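Local coordinates for PTS EIIA type-4 domain-containing protein (Streptococcus agalactiae NEM316, PDB 4TKZ) that probably carries a phosphoryl group as the EIIA component of a sugar-transporting phosphotransferase system of the mannose type, at residues A47-V52 / S74-E79. Residues are numbered along the deposited sequence; the frame is centred on the assembly and turned at random.
Sequences ALQREV and SALSVE
Leu76 reaches across from helix 68-76 to Leu48 and Gln49 on helix 41-52. The two helices are neighbours in the alpha/beta fold of the EIIA-man family, whose central parallel sheet has its strands in the order 30-35, 3-9, 57-62, 84-89. The tight part is small and gathers round one methyl. CD2 of Leu76 sits 3.8 Å from both CG and CD2 of Leu48. The same methyl lies 3.8 Å from the backbone N and from CG of Gln49. The two leucine side chains lie alongside, pointing opposite ways. In Leu48, CG stands anti to the backbone N (chi1 -171°), which carries CG and CD2 toward Leu76. Its side chain also packs on Ile5 of strand 3-9. The contact thus joins both helices on one face of the sheet.

The outer side is looser. Gln49 is partly exposed and lies roughly perpendicular to Leu76. Beyond CG its chain runs extended, and it also touches Tyr80. Exposed Glu79 forms a salt bridge through OE2 with NH1 of Arg45, earlier on helix 41-52.

Helix 68-76 runs into a type I turn from Leu76 to Glu79. Phe127 of the second subunit packs on Ser74 and Ser77. Ser77 OG donates a 2.7 Å hydrogen bond to Ser74 O, tilted 27° from the carbonyl plane.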
ATOM      1  N   ALA A  47     -12.427  16.555  -7.069  1.00 22.34           N
ATOM      2  CA  ALA A  47     -12.755  15.154  -7.288  1.00 17.97           C
ATOM      3  C   ALA A  47     -13.397  14.535  -6.051  1.00 19.53           C
ATOM      4  O   ALA A  47     -14.411  13.828  -6.150  1.00 21.06           O
ATOM      5  CB  ALA A  47     -11.521  14.374  -7.704  1.00 21.26           C
ATOM      6  N   LEU A  48     -12.807  14.789  -4.886  1.00 19.70           N
ATOM      7  CA  LEU A  48     -13.327  14.205  -3.647  1.00 15.97           C
ATOM      8  C   LEU A  48     -14.733  14.699  -3.339  1.00 20.32           C
ATOM      9  O   LEU A  48     -15.608  13.890  -3.027  1.00 18.51           O
ATOM     10  CB  LEU A  48     -12.383  14.458  -2.469  1.00 17.78           C
ATOM     11  CG  LEU A  48     -12.690  13.723  -1.162  1.00 21.78           C
ATOM     12  CD1 LEU A  48     -12.697  12.189  -1.361  1.00 20.18           C
ATOM     13  CD2 LEU A  48     -11.679  14.092  -0.095  1.00 22.57           C
ATOM     14  N   GLN A  49     -14.951  16.019  -3.428  1.00 17.12           N
ATOM     15  CA  GLN A  49     -16.282  16.580  -3.239  1.00 18.23           C
ATOM     16  C   GLN A  49     -17.312  15.866  -4.086  1.00 15.35           C
ATOM     17  O   GLN A  49     -18.389  15.496  -3.606  1.00 18.33           O
ATOM     18  CB  GLN A  49     -16.303  18.056  -3.646  1.00 21.43           C
ATOM     19  CG  GLN A  49     -15.585  19.008  -2.742  1.00 24.50           C
ATOM     20  CD  GLN A  49     -15.705  20.423  -3.269  1.00 26.51           C
ATOM     21  OE1 GLN A  49     -14.707  21.104  -3.503  1.00 34.00           O
ATOM     22  NE2 GLN A  49     -16.936  20.858  -3.496  1.00 26.88           N
ATOM     23  N   ARG A  50     -16.982  15.679  -5.357  1.00 18.88           N
ATOM     24  CA  ARG A  50     -17.888  15.010  -6.276  1.00 17.06           C
ATOM     25  C   ARG A  50     -18.234  13.594  -5.806  1.00 24.16           C
ATOM     26  O   ARG A  50     -19.386  13.160  -5.910  1.00 19.77           O
ATOM     27  CB  ARG A  50     -17.284  14.996  -7.684  1.00 23.41           C
ATOM     28  CG  ARG A  50     -18.181  14.374  -8.741  1.00 29.16           C
ATOM     29  CD  ARG A  50     -17.619  14.586 -10.141  1.00 30.72           C
ATOM     30  NE  ARG A  50     -18.258  13.695 -11.110  1.00 38.54           N
ATOM     31  CZ  ARG A  50     -17.994  13.685 -12.413  1.00 47.09           C
ATOM     32  NH1 ARG A  50     -17.093  14.516 -12.918  1.00 42.94           N
ATOM     33  NH2 ARG A  50     -18.631  12.839 -13.213  1.00 50.53           N
ATOM     34  N   GLU A  51     -17.246  12.879  -5.270  1.00 22.90           N
ATOM     35  CA  GLU A  51     -17.484  11.495  -4.856  1.00 19.64           C
ATOM     36  C   GLU A  51     -18.332  11.390  -3.588  1.00 19.63           C
ATOM     37  O   GLU A  51     -18.952  10.361  -3.352  1.00 24.97           O
ATOM     38  CB  GLU A  51     -16.165  10.726  -4.693  1.00 19.52           C
ATOM     39  CG  GLU A  51     -15.354  10.599  -5.978  1.00 20.06           C
ATOM     40  CD  GLU A  51     -16.040   9.739  -7.035  1.00 23.02           C
ATOM     41  OE1 GLU A  51     -16.903   8.902  -6.683  1.00 18.90           O
ATOM     42  OE2 GLU A  51     -15.724   9.914  -8.232  1.00 24.14           O
ATOM     43  N   VAL A  52     -18.376  12.446  -2.778  1.00 17.94           N
ATOM     44  CA  VAL A  52     -19.092  12.370  -1.501  1.00 18.59           C
ATOM     45  C   VAL A  52     -20.492  12.998  -1.477  1.00 17.36           C
ATOM     46  O   VAL A  52     -21.194  12.871  -0.476  1.00 18.28           O
ATOM     47  CB  VAL A  52     -18.265  12.955  -0.315  1.00 19.32           C
ATOM     48  CG1 VAL A  52     -16.916  12.288  -0.223  1.00 21.51           C
ATOM     49  CG2 VAL A  52     -18.099  14.467  -0.460  1.00 16.81           C
ATOM     50  N   SER A  74      -8.542  15.180   4.688  1.00 18.62           N
ATOM     51  CA  SER A  74      -8.745  15.548   6.078  1.00 21.11           C
ATOM     52  C   SER A  74      -9.478  16.881   6.202  1.00 19.05           C
ATOM     53  O   SER A  74     -10.374  17.020   7.035  1.00 22.25           O
ATOM     54  CB  SER A  74      -7.402  15.643   6.803  1.00 19.36           C
ATOM     55  OG  SER A  74      -6.826  14.360   6.956  1.00 34.31           O
ATOM     56  N   ALA A  75      -9.088  17.843   5.370  1.00 21.60           N
ATOM     57  CA  ALA A  75      -9.669  19.194   5.395  1.00 20.46           C
ATOM     58  C   ALA A  75     -11.142  19.171   5.034  1.00 25.00           C
ATOM     59  O   ALA A  75     -11.947  19.927   5.590  1.00 26.82           O
ATOM     60  CB  ALA A  75      -8.920  20.107   4.440  1.00 21.86           C
ATOM     61  N   LEU A  76     -11.490  18.314   4.084  1.00 24.29           N
ATOM     62  CA  LEU A  76     -12.855  18.221   3.611  1.00 22.48           C
ATOM     63  C   LEU A  76     -13.721  17.439   4.588  1.00 25.67           C
ATOM     64  O   LEU A  76     -14.923  17.673   4.670  1.00 28.96           O
ATOM     65  CB  LEU A  76     -12.896  17.584   2.225  1.00 30.36           C
ATOM     66  CG  LEU A  76     -14.194  17.784   1.448  1.00 32.37           C
ATOM     67  CD1 LEU A  76     -14.427  19.273   1.154  1.00 24.94           C
ATOM     68  CD2 LEU A  76     -14.171  16.968   0.159  1.00 27.99           C
ATOM     69  N   SER A  77     -13.114  16.512   5.333  1.00 22.73           N
ATOM     70  CA  SER A  77     -13.865  15.632   6.228  1.00 23.92           C
ATOM     71  C   SER A  77     -14.568  16.366   7.373  1.00 25.23           C
ATOM     72  O   SER A  77     -15.431  15.793   8.031  1.00 33.61           O
ATOM     73  CB  SER A  77     -12.948  14.569   6.832  1.00 24.28           C
ATOM     74  OG  SER A  77     -12.104  15.155   7.806  1.00 24.85           O
ATOM     75  N   VAL A  78     -14.196  17.614   7.624  1.00 24.64           N
ATOM     76  CA  VAL A  78     -14.792  18.352   8.741  1.00 25.39           C
ATOM     77  C   VAL A  78     -15.775  19.426   8.281  1.00 32.34           C
ATOM     78  O   VAL A  78     -16.189  20.277   9.077  1.00 31.82           O
ATOM     79  CB  VAL A  78     -13.712  18.996   9.637  1.00 25.39           C
ATOM     80  CG1 VAL A  78     -12.723  17.957  10.122  1.00 29.45           C
ATOM     81  CG2 VAL A  78     -12.977  20.096   8.884  1.00 25.53           C
ATOM     82  N   GLU A  79     -16.162  19.387   7.010  1.00 27.76           N
ATOM     83  CA  GLU A  79     -16.946  20.484   6.433  1.00 23.27           C
ATOM     84  C   GLU A  79     -18.420  20.149   6.251  1.00 29.82           C
ATOM     85  O   GLU A  79     -19.244  21.035   6.005  1.00 31.05           O
ATOM     86  CB  GLU A  79     -16.368  20.892   5.086  1.00 24.52           C
ATOM     87  CG  GLU A  79     -14.971  21.451   5.141  1.00 24.61           C
ATOM     88  CD  GLU A  79     -14.755  22.456   4.052  1.00 33.62           C
ATOM     89  OE1 GLU A  79     -15.406  23.518   4.120  1.00 39.75           O
ATOM     90  OE2 GLU A  79     -13.961  22.181   3.128  1.00 33.46           O
TER